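Local coordinates for protein putative cytochrome P450 120 (Synechocystis sp., PDB 2VE3) that binds heme and retinoic acid and probably acts as a monooxygenase of the cytochrome P450 family, at residues W80-R85 / S183-L188; P172-Y177 / Q247-L252; Q282-L287 / R407-F412. All blocks are in the same frame, centred on the assembly; numbering follows the deposited sequence.

How the contacts relate
Within one cytochrome P450 chain, contacts 2 and 3 join helices, contact 1 a helix start and a loop. Contacts 1 and 2 alternate their segments along the sequence, with about 16 Å between centres. Helix 170-181 supplies contact 2, and the loop after it, leading to helix 192-215, supplies contact 1; together they tie the F helix and F-G loop to the B' helix and helix 241-272 round the ligand pocket. Contact 3 comes later, its centre about 44 Å from that of contact 1 and about 33 Å from that of contact 2. It packs helix 274-285, which follows helix 241-272, on helix 394-411, across the chain's centre from contact 1.

Contact 1. Residues W80-R85 / S183-L188; sequences WPLSTR and SLPIPL. With REA (retinoic acid), chain D.
Leu82 and Ser83, in the first turn of the P450 B' helix (82-88), meet Pro185 and Ser183 of the F-G loop beside the retinoic acid pocket. The Leu82 and Pro185 side chains cross at about a right angle, Leu82 CD2 resting on Pro185 CG at 3.8 Å. With CG anti to the backbone N (chi1 -180°), Leu82 extends its branch to the loop. Pro185 is the centre of an inverse gamma turn, in which Ile186 N binds Leu184 O at 2.7 Å, and Pro185 CB lies 4.2 Å from Ser83 CB. Ser183 N aims almost straight at Ser83 OG (171°), but at 3.5 Å the bond is weak. The stronger partner of Ser83 OG is Leu181 O, which Thr84 OG1 also binds, so the helix start holds the end of helix 170-181 as well. Trp80, just before the helix, turns one indole face to the ligand: methyl C18 of retinoic acid sits over the centre of the ring system, and ring carbon C5 is 3.8 Å from Trp80 CZ2. Thr84 CG2 meets the same C18 at 3.7 Å. Replacing Trp80 by an alanine would probably open a gap over the ligand's cyclohexene ring and leave it freer to shift. The Trp80 carbonyl is also held: Arg85 NE donates to Trp80 O at 2.8 Å, the oxygen lying close to the guanidinium plane.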
loop_
_atom_site.group_PDB
_atom_site.type_symbol
_atom_site.label_atom_id
_atom_site.label_comp_id
_atom_site.label_asym_id
_atom_site.label_seq_id
_atom_site.Cartn_x
_atom_site.Cartn_y
_atom_site.Cartn_z
ATOM N N TRP A 80 12.557 -1.862 8.098
ATOM C CA TRP A 80 11.213 -2.284 8.458
ATOM C C TRP A 80 11.324 -2.981 9.808
ATOM O O TRP A 80 12.398 -3.460 10.151
ATOM C CB TRP A 80 10.620 -3.202 7.380
ATOM C CG TRP A 80 10.177 -2.456 6.102
ATOM C CD1 TRP A 80 10.783 -2.486 4.876
ATOM C CD2 TRP A 80 9.063 -1.556 5.972
ATOM N NE1 TRP A 80 10.110 -1.671 3.992
ATOM C CE2 TRP A 80 9.051 -1.093 4.635
ATOM C CE3 TRP A 80 8.074 -1.094 6.860
ATOM C CZ2 TRP A 80 8.092 -0.199 4.161
ATOM C CZ3 TRP A 80 7.112 -0.209 6.380
ATOM C CH2 TRP A 80 7.128 0.225 5.044
ATOM N N PRO A 81 10.231 -3.005 10.593
ATOM C CA PRO A 81 10.181 -3.787 11.837
ATOM C C PRO A 81 10.701 -5.243 11.697
ATOM O O PRO A 81 10.602 -5.843 10.629
ATOM C CB PRO A 81 8.695 -3.753 12.198
ATOM C CG PRO A 81 8.215 -2.430 11.627
ATOM C CD PRO A 81 8.975 -2.264 10.354
ATOM N N LEU A 82 11.259 -5.787 12.773
ATOM C CA LEU A 82 11.937 -7.091 12.736
ATOM C C LEU A 82 11.107 -8.217 12.102
ATOM O O LEU A 82 11.636 -9.022 11.317
ATOM C CB LEU A 82 12.415 -7.513 14.155
ATOM C CG LEU A 82 13.147 -8.870 14.198
ATOM C CD1 LEU A 82 14.356 -8.859 13.263
ATOM C CD2 LEU A 82 13.555 -9.309 15.607
ATOM N N SER A 83 9.826 -8.280 12.463
ATOM C CA SER A 83 8.898 -9.255 11.903
ATOM C C SER A 83 8.750 -9.103 10.385
ATOM O O SER A 83 8.744 -10.096 9.661
ATOM C CB SER A 83 7.528 -9.114 12.567
ATOM O OG SER A 83 7.017 -7.798 12.384
ATOM N N THR A 84 8.618 -7.857 9.924
ATOM C CA THR A 84 8.451 -7.545 8.496
ATOM C C THR A 84 9.671 -7.966 7.682
ATOM O O THR A 84 9.534 -8.556 6.615
ATOM C CB THR A 84 8.216 -6.028 8.254
ATOM O OG1 THR A 84 7.455 -5.475 9.329
ATOM C CG2 THR A 84 7.500 -5.789 6.920
ATOM N N ARG A 85 10.855 -7.656 8.191
ATOM C CA ARG A 85 12.089 -7.978 7.492
ATOM C C ARG A 85 12.259 -9.472 7.290
ATOM O O ARG A 85 12.485 -9.906 6.174
ATOM C CB ARG A 85 13.300 -7.359 8.199
ATOM C CG ARG A 85 13.529 -5.908 7.777
ATOM C CD ARG A 85 14.790 -5.313 8.381
ATOM N NE ARG A 85 14.615 -5.072 9.806
ATOM C CZ ARG A 85 15.222 -5.768 10.765
ATOM N NH1 ARG A 85 16.065 -6.752 10.453
ATOM N NH2 ARG A 85 14.984 -5.471 12.035
ATOM N N SER A 183 3.800 -7.760 13.695
ATOM C CA SER A 183 3.475 -8.569 14.876
ATOM C C SER A 183 4.721 -8.767 15.738
ATOM O O SER A 183 5.835 -8.392 15.338
ATOM C CB SER A 183 2.913 -9.937 14.454
ATOM O OG SER A 183 3.890 -10.676 13.745
ATOM N N LEU A 184 4.529 -9.367 16.917
ATOM C CA LEU A 184 5.646 -9.750 17.785
ATOM C C LEU A 184 6.408 -10.899 17.125
ATOM O O LEU A 184 5.818 -11.953 16.899
ATOM C CB LEU A 184 5.157 -10.221 19.166
ATOM C CG LEU A 184 4.492 -9.294 20.184
ATOM C CD1 LEU A 184 4.402 -10.025 21.549
ATOM C CD2 LEU A 184 5.205 -7.948 20.328
ATOM N N PRO A 185 7.716 -10.704 16.845
ATOM C CA PRO A 185 8.492 -11.710 16.113
ATOM C C PRO A 185 8.854 -12.931 16.987
ATOM O O PRO A 185 10.027 -13.285 17.123
ATOM C CB PRO A 185 9.738 -10.939 15.661
ATOM C CG PRO A 185 9.908 -9.855 16.693
ATOM C CD PRO A 185 8.543 -9.541 17.244
ATOM N N ILE A 186 7.833 -13.570 17.553
ATOM C CA ILE A 186 8.012 -14.776 18.364
ATOM C C ILE A 186 7.756 -16.038 17.536
ATOM O O ILE A 186 6.633 -16.295 17.102
ATOM C CB ILE A 186 7.188 -14.732 19.652
ATOM C CG1 ILE A 186 7.814 -13.713 20.609
ATOM C CG2 ILE A 186 7.166 -16.102 20.341
ATOM C CD1 ILE A 186 7.004 -13.458 21.870
ATOM N N PRO A 187 8.824 -16.816 17.305
ATOM C CA PRO A 187 8.862 -17.970 16.411
ATOM C C PRO A 187 8.298 -19.244 17.041
ATOM O O PRO A 187 9.020 -20.235 17.206
ATOM C CB PRO A 187 10.365 -18.137 16.102
ATOM C CG PRO A 187 11.091 -17.153 16.965
ATOM C CD PRO A 187 10.132 -16.569 17.937
ATOM N N LEU A 188 7.010 -19.208 17.375
ATOM C CA LEU A 188 6.297 -20.375 17.875
ATOM C C LEU A 188 5.099 -20.573 16.960
ATOM O O LEU A 188 4.600 -19.591 16.407
ATOM C CB LEU A 188 5.822 -20.108 19.308
ATOM C CG LEU A 188 6.877 -20.166 20.414
ATOM C CD1 LEU A 188 6.403 -19.471 21.694
ATOM C CD2 LEU A 188 7.244 -21.620 20.681
HETATM C C1 REA D . 4.678 -1.896 0.990
HETATM C C2 REA D . 5.700 -2.565 0.076
HETATM C C3 REA D . 7.099 -2.460 0.686
HETATM C C4 REA D . 7.174 -3.288 1.967
HETATM C C5 REA D . 5.966 -3.103 2.862
HETATM C C6 REA D . 4.801 -2.469 2.413
HETATM C C7 REA D . 3.669 -2.366 3.343
HETATM C C8 REA D . 3.689 -1.356 4.402
HETATM C C9 REA D . 2.612 -1.379 5.413
HETATM C C10 REA D . 2.905 -0.696 6.655
HETATM C C11 REA D . 1.986 0.202 7.333
HETATM C C12 REA D . 2.673 1.069 8.289
HETATM C C13 REA D . 2.199 1.285 9.655
HETATM C C14 REA D . 2.936 2.253 10.366
HETATM C C15 REA D . 2.412 3.062 11.450
HETATM C C16 REA D . 4.944 -0.380 1.055
HETATM C C17 REA D . 3.300 -2.163 0.383
HETATM C C18 REA D . 6.051 -3.656 4.264
HETATM C C19 REA D . 1.301 -2.099 5.210
HETATM C C20 REA D . 1.040 0.509 10.224
HETATM O O1 REA D . 1.217 2.990 11.780
HETATM O O2 REA D . 3.165 3.837 12.061
#

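Contact 2. Residues P172-Y177 / Q247-L252; sequences PWFETY and QILLLL. With HEM (protoporphyrin IX containing Fe), chain C.
Leu249 of the long P450 helix 241-272, which runs past the heme, inserts between Phe174 and Tyr177 of helix 170-181, the F helix. The short helical segments cross at nearly a right angle (-84°) with axes 12.4 Å apart, so long side chains must bridge the gap, the Phe174 ring reaching as far as the backbone of helix 241-272. From CB, which leaves its helix across the line of approach, Leu249 swings CG anti to the backbone N (chi1 -176°), and this brings its end round to the other helix. CG comes within 4.0 Å of Tyr177 OH. Beyond it the branches part: CD1 meets Phe174 CZ at 3.5 Å and also stands over one face of the Tyr177 ring, while CD2 packs against Tyr177 OH at 3.6 Å. Leu249 and Tyr177 thus come at each other from opposite directions, whereas Leu249 and Phe174 slide past one another. Phe174 CZ is also 3.6 Å from Leu252 CB, and Leu249 O lies at the Phe174 ring edge, in its plane. The Phe174 chi1 of -117° nearly eclipses CG with the CA hydrogen, which suggests some strain. Phe152 meets the same ring. The next residues of helix 241-272 turn to the heme, on the far side from the F helix: Leu250 CD2 touches heme CMD at 3.6 Å, and Leu251 CD2 touches the vinyl carbon CBC at 3.8 Å. No polar bond links the two segments. Tyr177 OH, beside the Leu249 CD2 methyl, is hydrogen-bonded to Leu87 O; with that hydroxyl satisfied from outside, the crossing depends on the fit of complementary aromatic and aliphatic surfaces.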
loop_
_atom_site.group_PDB
_atom_site.type_symbol
_atom_site.label_atom_id
_atom_site.label_comp_id
_atom_site.label_asym_id
_atom_site.label_seq_id
_atom_site.Cartn_x
_atom_site.Cartn_y
_atom_site.Cartn_z
ATOM N N PRO A 172 -5.622 -18.312 0.957
ATOM C CA PRO A 172 -5.594 -18.636 2.387
ATOM C C PRO A 172 -4.217 -18.462 3.039
ATOM O O PRO A 172 -4.124 -17.918 4.150
ATOM C CB PRO A 172 -5.987 -20.114 2.410
ATOM C CG PRO A 172 -6.811 -20.305 1.175
ATOM C CD PRO A 172 -6.252 -19.388 0.162
ATOM N N TRP A 173 -3.167 -18.914 2.356
ATOM C CA TRP A 173 -1.794 -18.768 2.825
ATOM C C TRP A 173 -1.347 -17.300 2.907
ATOM O O TRP A 173 -0.760 -16.882 3.900
ATOM C CB TRP A 173 -0.829 -19.566 1.930
ATOM C CG TRP A 173 -0.911 -21.065 2.112
ATOM C CD1 TRP A 173 -1.374 -21.745 3.216
ATOM C CD2 TRP A 173 -0.475 -22.066 1.188
ATOM N NE1 TRP A 173 -1.274 -23.106 3.018
ATOM C CE2 TRP A 173 -0.728 -23.331 1.784
ATOM C CE3 TRP A 173 0.094 -22.022 -0.091
ATOM C CZ2 TRP A 173 -0.430 -24.536 1.147
ATOM C CZ3 TRP A 173 0.393 -23.224 -0.725
ATOM C CH2 TRP A 173 0.128 -24.468 -0.100
ATOM N N PHE A 174 -1.619 -16.526 1.862
ATOM C CA PHE A 174 -1.275 -15.111 1.848
ATOM C C PHE A 174 -1.942 -14.318 2.962
ATOM O O PHE A 174 -1.328 -13.441 3.560
ATOM C CB PHE A 174 -1.587 -14.489 0.492
ATOM C CG PHE A 174 -0.374 -13.965 -0.211
ATOM C CD1 PHE A 174 0.091 -12.681 0.057
ATOM C CD2 PHE A 174 0.317 -14.749 -1.123
ATOM C CE1 PHE A 174 1.216 -12.185 -0.581
ATOM C CE2 PHE A 174 1.450 -14.258 -1.774
ATOM C CZ PHE A 174 1.900 -12.977 -1.495
ATOM N N GLU A 175 -3.186 -14.656 3.254
ATOM C CA GLU A 175 -3.947 -14.010 4.319
ATOM C C GLU A 175 -3.301 -14.214 5.679
ATOM O O GLU A 175 -3.192 -13.275 6.471
ATOM C CB GLU A 175 -5.401 -14.497 4.300
ATOM C CG GLU A 175 -6.087 -14.189 2.980
ATOM C CD GLU A 175 -6.303 -12.692 2.777
ATOM O OE1 GLU A 175 -5.509 -12.029 2.050
ATOM O OE2 GLU A 175 -7.272 -12.180 3.364
ATOM N N THR A 176 -2.852 -15.448 5.918
ATOM C CA THR A 176 -2.071 -15.804 7.103
ATOM C C THR A 176 -0.672 -15.144 7.121
ATOM O O THR A 176 -0.228 -14.631 8.148
ATOM C CB THR A 176 -1.929 -17.343 7.185
ATOM O OG1 THR A 176 -3.234 -17.927 7.083
ATOM C CG2 THR A 176 -1.289 -17.766 8.482
ATOM N N TYR A 177 0.020 -15.177 5.987
ATOM C CA TYR A 177 1.305 -14.488 5.823
ATOM C C TYR A 177 1.185 -12.995 6.218
ATOM O O TYR A 177 1.915 -12.511 7.077
ATOM C CB TYR A 177 1.776 -14.663 4.376
ATOM C CG TYR A 177 2.996 -13.857 3.991
ATOM C CD1 TYR A 177 4.271 -14.262 4.375
ATOM C CD2 TYR A 177 2.872 -12.690 3.232
ATOM C CE1 TYR A 177 5.379 -13.523 4.035
ATOM C CE2 TYR A 177 3.983 -11.949 2.882
ATOM C CZ TYR A 177 5.232 -12.365 3.294
ATOM O OH TYR A 177 6.347 -11.635 2.940
ATOM N N GLN A 247 11.076 -11.602 -4.644
ATOM C CA GLN A 247 10.593 -10.468 -5.443
ATOM C C GLN A 247 9.115 -10.595 -5.861
ATOM O O GLN A 247 8.381 -9.613 -5.786
ATOM C CB GLN A 247 11.509 -10.181 -6.655
ATOM C CG GLN A 247 12.974 -9.771 -6.315
ATOM C CD GLN A 247 13.122 -8.406 -5.627
ATOM O OE1 GLN A 247 12.144 -7.796 -5.170
ATOM N NE2 GLN A 247 14.350 -7.922 -5.557
ATOM N N ILE A 248 8.674 -11.784 -6.298
ATOM C CA ILE A 248 7.256 -11.962 -6.628
ATOM C C ILE A 248 6.395 -11.982 -5.393
ATOM O O ILE A 248 5.287 -11.492 -5.426
ATOM C CB ILE A 248 6.897 -13.226 -7.485
ATOM C CG1 ILE A 248 7.859 -14.383 -7.214
ATOM C CG2 ILE A 248 6.769 -12.839 -8.952
ATOM C CD1 ILE A 248 7.504 -15.705 -7.942
ATOM N N LEU A 249 6.891 -12.565 -4.307
ATOM C CA LEU A 249 6.122 -12.560 -3.068
ATOM C C LEU A 249 5.806 -11.110 -2.652
ATOM O O LEU A 249 4.709 -10.838 -2.180
ATOM C CB LEU A 249 6.868 -13.300 -1.955
ATOM C CG LEU A 249 6.224 -13.508 -0.583
ATOM C CD1 LEU A 249 5.028 -14.438 -0.670
ATOM C CD2 LEU A 249 7.261 -14.078 0.403
ATOM N N LEU A 250 6.768 -10.198 -2.837
ATOM C CA LEU A 250 6.605 -8.786 -2.467
ATOM C C LEU A 250 5.592 -8.096 -3.353
ATOM O O LEU A 250 4.665 -7.454 -2.852
ATOM C CB LEU A 250 7.954 -8.046 -2.478
ATOM C CG LEU A 250 7.974 -6.518 -2.274
ATOM C CD1 LEU A 250 7.402 -6.090 -0.927
ATOM C CD2 LEU A 250 9.388 -5.962 -2.452
ATOM N N LEU A 251 5.747 -8.256 -4.666
ATOM C CA LEU A 251 4.821 -7.689 -5.649
ATOM C C LEU A 251 3.395 -8.184 -5.448
ATOM O O LEU A 251 2.454 -7.401 -5.559
ATOM C CB LEU A 251 5.254 -8.034 -7.075
ATOM C CG LEU A 251 6.503 -7.393 -7.671
ATOM C CD1 LEU A 251 6.661 -7.878 -9.121
ATOM C CD2 LEU A 251 6.401 -5.898 -7.615
ATOM N N LEU A 252 3.236 -9.482 -5.178
ATOM C CA LEU A 252 1.914 -10.031 -4.855
ATOM C C LEU A 252 1.361 -9.510 -3.525
ATOM O O LEU A 252 0.175 -9.276 -3.417
ATOM C CB LEU A 252 1.942 -11.569 -4.815
ATOM C CG LEU A 252 2.252 -12.352 -6.083
ATOM C CD1 LEU A 252 2.675 -13.756 -5.682
ATOM C CD2 LEU A 252 1.038 -12.372 -7.035
HETATM C CHA HEM C . 7.014 1.320 -1.678
HETATM C CHB HEM C . 2.534 2.970 -0.760
HETATM C CHC HEM C . 0.713 -0.048 -4.113
HETATM C CHD HEM C . 5.054 -2.083 -4.639
HETATM C C1A HEM C . 5.974 2.060 -1.131
HETATM C C2A HEM C . 6.065 3.104 -0.125
HETATM C C3A HEM C . 4.820 3.564 0.107
HETATM C C4A HEM C . 3.908 2.813 -0.719
HETATM C CMA HEM C . 4.387 4.668 1.091
HETATM C CAA HEM C . 7.379 3.622 0.505
HETATM C CBA HEM C . 7.733 2.910 1.808
HETATM C CGA HEM C . 9.111 3.383 2.220
HETATM O O1A HEM C . 9.250 4.611 2.496
HETATM O O2A HEM C . 10.057 2.543 2.275
HETATM C C1B HEM C . 1.658 2.330 -1.615
HETATM C C2B HEM C . 0.242 2.623 -1.787
HETATM C C3B HEM C . -0.259 1.791 -2.723
HETATM C C4B HEM C . 0.822 0.948 -3.160
HETATM C CMB HEM C . -0.515 3.726 -1.014
HETATM C CAB HEM C . -1.720 1.669 -3.267
HETATM C CBB HEM C . -2.539 2.720 -3.432
HETATM C C1C HEM C . 1.725 -0.841 -4.598
HETATM C C2C HEM C . 1.620 -1.817 -5.664
HETATM C C3C HEM C . 2.823 -2.386 -5.818
HETATM C C4C HEM C . 3.721 -1.788 -4.829
HETATM C CMC HEM C . 0.336 -2.098 -6.493
HETATM C CAC HEM C . 3.230 -3.465 -6.863
HETATM C CBC HEM C . 2.851 -4.746 -6.795
HETATM C C1D HEM C . 5.955 -1.419 -3.831
HETATM C C2D HEM C . 7.302 -1.863 -3.592
HETATM C C3D HEM C . 7.921 -0.813 -2.663
HETATM C C4D HEM C . 6.886 0.182 -2.457
HETATM C CMD HEM C . 7.970 -3.145 -4.155
HETATM C CAD HEM C . 9.352 -0.786 -2.079
HETATM C CBD HEM C . 10.151 0.278 -2.830
HETATM C CGD HEM C . 11.573 0.329 -2.325
HETATM O O1D HEM C . 12.403 0.971 -3.016
HETATM O O2D HEM C . 11.899 -0.259 -1.251
HETATM N NA HEM C . 4.649 1.913 -1.465
HETATM N NB HEM C . 1.975 1.287 -2.459
HETATM N NC HEM C . 3.017 -0.852 -4.099
HETATM N ND HEM C . 5.744 -0.209 -3.163
HETATM FE FE HEM C . 3.855 0.719 -3.029
#

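Contact 3. Residues Q282-L287 / R407-F412; sequences QEQNKL and RLIQQF
Gln284, near the end of the P450 J helix (274-285), points its side chain at Ile409 and Gln410 in the last turns of the L helix (394-411). Its CG lies between the backbone N and the carbonyl carbon (chi1 49°), and beyond CG the chain is extended, so the amide is carried straight across to the other helix. Gln284 CD lies 3.9 Å from Gln410 CB and 4.2 Å from Ile409 CG2. The amide itself is probably modelled turned over, which leaves its shortest approaches doubtful: the atom built as Gln284 NE2 is 3.1 Å from Gln410 N, and with the group turned back this may be a hydrogen bond. Gln410 crosses Gln284 at about a right angle, the two amide planes 72° apart. With chi1 at 81° and an extended chain, Gln410 lifts its own amide away from the J helix and toward Arg407, one turn earlier. There Arg407 NH1 donates to Gln410 OE1 at 2.6 Å, the oxygen lying near the guanidinium plane. Arg407 NH2 has further partners in Asp125, a salt bridge, and Gln291 O, so the guanidinium is held by several groups at once. A clear hydrogen bond between the two helices runs from Arg281 NE to Ile409 O. Around the contact, Ile409 also packs on Arg277 and Val280 of the J helix, Leu408 leans on Leu132 of helix 121-137, and both Leu408 and Ile409 touch Trp414 in strand 412-416, into which the L helix passes.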
loop_
_atom_site.group_PDB
_atom_site.type_symbol
_atom_site.label_atom_id
_atom_site.label_comp_id
_atom_site.label_asym_id
_atom_site.label_seq_id
_atom_site.Cartn_x
_atom_site.Cartn_y
_atom_site.Cartn_z
ATOM N N GLN A 282 -21.370 11.483 -14.043
ATOM C CA GLN A 282 -21.614 12.523 -15.035
ATOM C C GLN A 282 -20.407 12.641 -15.966
ATOM O O GLN A 282 -20.554 12.899 -17.165
ATOM C CB GLN A 282 -21.906 13.861 -14.339
ATOM C CG GLN A 282 -22.108 15.048 -15.295
ATOM C CD GLN A 282 -22.252 16.413 -14.598
ATOM O OE1 GLN A 282 -23.126 17.216 -14.958
ATOM N NE2 GLN A 282 -21.386 16.684 -13.615
ATOM N N GLU A 283 -19.215 12.440 -15.402
ATOM C CA GLU A 283 -17.976 12.489 -16.161
ATOM C C GLU A 283 -17.883 11.334 -17.147
ATOM O O GLU A 283 -17.535 11.542 -18.310
ATOM C CB GLU A 283 -16.762 12.505 -15.227
ATOM C CG GLU A 283 -15.429 12.511 -15.946
ATOM C CD GLU A 283 -14.253 12.570 -14.997
ATOM O OE1 GLU A 283 -14.058 11.615 -14.198
ATOM O OE2 GLU A 283 -13.529 13.580 -15.063
ATOM N N GLN A 284 -18.200 10.124 -16.686
ATOM C CA GLN A 284 -18.110 8.933 -17.543
ATOM C C GLN A 284 -19.272 8.843 -18.535
ATOM O O GLN A 284 -19.299 7.937 -19.381
ATOM C CB GLN A 284 -17.978 7.642 -16.719
ATOM C CG GLN A 284 -18.983 7.514 -15.604
ATOM C CD GLN A 284 -18.926 6.193 -14.866
ATOM O OE1 GLN A 284 -17.886 5.769 -14.357
ATOM N NE2 GLN A 284 -20.061 5.541 -14.791
ATOM N N ASN A 285 -20.219 9.778 -18.426
ATOM C CA ASN A 285 -21.377 9.846 -19.321
ATOM C C ASN A 285 -21.134 10.789 -20.491
ATOM O O ASN A 285 -21.661 10.576 -21.586
ATOM C CB ASN A 285 -22.645 10.271 -18.567
ATOM C CG ASN A 285 -23.253 9.142 -17.737
ATOM O OD1 ASN A 285 -24.237 9.354 -17.031
ATOM N ND2 ASN A 285 -22.674 7.952 -17.812
ATOM N N LYS A 286 -20.347 11.835 -20.245
ATOM C CA LYS A 286 -19.895 12.741 -21.299
ATOM C C LYS A 286 -18.855 12.063 -22.204
ATOM O O LYS A 286 -18.354 12.667 -23.160
ATOM C CB LYS A 286 -19.329 14.032 -20.696
ATOM C CG LYS A 286 -20.363 14.899 -19.983
ATOM C CD LYS A 286 -19.791 16.273 -19.622
ATOM C CE LYS A 286 -20.422 16.837 -18.347
ATOM N NZ LYS A 286 -21.923 16.848 -18.366
ATOM N N LEU A 287 -18.522 10.814 -21.882
ATOM C CA LEU A 287 -17.683 9.983 -22.736
ATOM C C LEU A 287 -18.603 9.038 -23.481
ATOM O O LEU A 287 -19.639 9.456 -24.006
ATOM C CB LEU A 287 -16.673 9.176 -21.904
ATOM C CG LEU A 287 -15.630 9.888 -21.038
ATOM C CD1 LEU A 287 -14.844 8.866 -20.231
ATOM C CD2 LEU A 287 -14.694 10.741 -21.883
ATOM N N ARG A 407 -16.009 0.958 -13.386
ATOM C CA ARG A 407 -16.989 -0.123 -13.554
ATOM C C ARG A 407 -18.046 -0.194 -12.461
ATOM O O ARG A 407 -19.190 -0.570 -12.730
ATOM C CB ARG A 407 -16.297 -1.470 -13.694
ATOM C CG ARG A 407 -15.527 -1.629 -14.978
ATOM C CD ARG A 407 -16.408 -1.432 -16.192
ATOM N NE ARG A 407 -15.798 -2.042 -17.363
ATOM C CZ ARG A 407 -16.186 -1.852 -18.620
ATOM N NH1 ARG A 407 -17.193 -1.031 -18.896
ATOM N NH2 ARG A 407 -15.538 -2.478 -19.605
ATOM N N LEU A 408 -17.666 0.153 -11.232
ATOM C CA LEU A 408 -18.597 0.119 -10.115
ATOM C C LEU A 408 -19.634 1.235 -10.224
ATOM O O LEU A 408 -20.828 0.993 -10.055
ATOM C CB LEU A 408 -17.861 0.197 -8.773
ATOM C CG LEU A 408 -18.748 0.311 -7.520
ATOM C CD1 LEU A 408 -19.639 -0.907 -7.321
ATOM C CD2 LEU A 408 -17.916 0.594 -6.267
ATOM N N ILE A 409 -19.178 2.449 -10.514
ATOM C CA ILE A 409 -20.090 3.586 -10.609
ATOM C C ILE A 409 -20.991 3.532 -11.858
ATOM O O ILE A 409 -22.163 3.900 -11.798
ATOM C CB ILE A 409 -19.347 4.942 -10.427
ATOM C CG1 ILE A 409 -18.989 5.115 -8.948
ATOM C CG2 ILE A 409 -20.213 6.124 -10.905
ATOM C CD1 ILE A 409 -18.161 6.339 -8.613
ATOM N N GLN A 410 -20.456 3.055 -12.984
ATOM C CA GLN A 410 -21.274 2.944 -14.205
ATOM C C GLN A 410 -22.435 1.948 -14.068
ATOM O O GLN A 410 -23.505 2.147 -14.653
ATOM C CB GLN A 410 -20.419 2.674 -15.456
ATOM C CG GLN A 410 -19.995 1.234 -15.667
ATOM C CD GLN A 410 -19.476 0.958 -17.072
ATOM O OE1 GLN A 410 -18.282 0.736 -17.268
ATOM N NE2 GLN A 410 -20.373 0.961 -18.055
ATOM N N GLN A 411 -22.234 0.902 -13.275
ATOM C CA GLN A 411 -23.241 -0.151 -13.113
ATOM C C GLN A 411 -24.097 -0.059 -11.845
ATOM O O GLN A 411 -25.252 -0.495 -11.852
ATOM C CB GLN A 411 -22.569 -1.523 -13.152
ATOM C CG GLN A 411 -21.873 -1.828 -14.451
ATOM C CD GLN A 411 -20.990 -3.034 -14.332
ATOM O OE1 GLN A 411 -21.453 -4.133 -13.996
ATOM N NE2 GLN A 411 -19.702 -2.847 -14.600
ATOM N N PHE A 412 -23.540 0.467 -10.754
ATOM C CA PHE A 412 -24.257 0.433 -9.474
ATOM C C PHE A 412 -24.239 1.727 -8.669
ATOM O O PHE A 412 -23.265 2.483 -8.692
ATOM C CB PHE A 412 -23.698 -0.662 -8.558
ATOM C CG PHE A 412 -23.812 -2.060 -9.108
ATOM C CD1 PHE A 412 -24.955 -2.817 -8.889
ATOM C CD2 PHE A 412 -22.742 -2.637 -9.812
ATOM C CE1 PHE A 412 -25.047 -4.135 -9.383
ATOM C CE2 PHE A 412 -22.824 -3.942 -10.307
ATOM C CZ PHE A 412 -23.976 -4.693 -10.095
#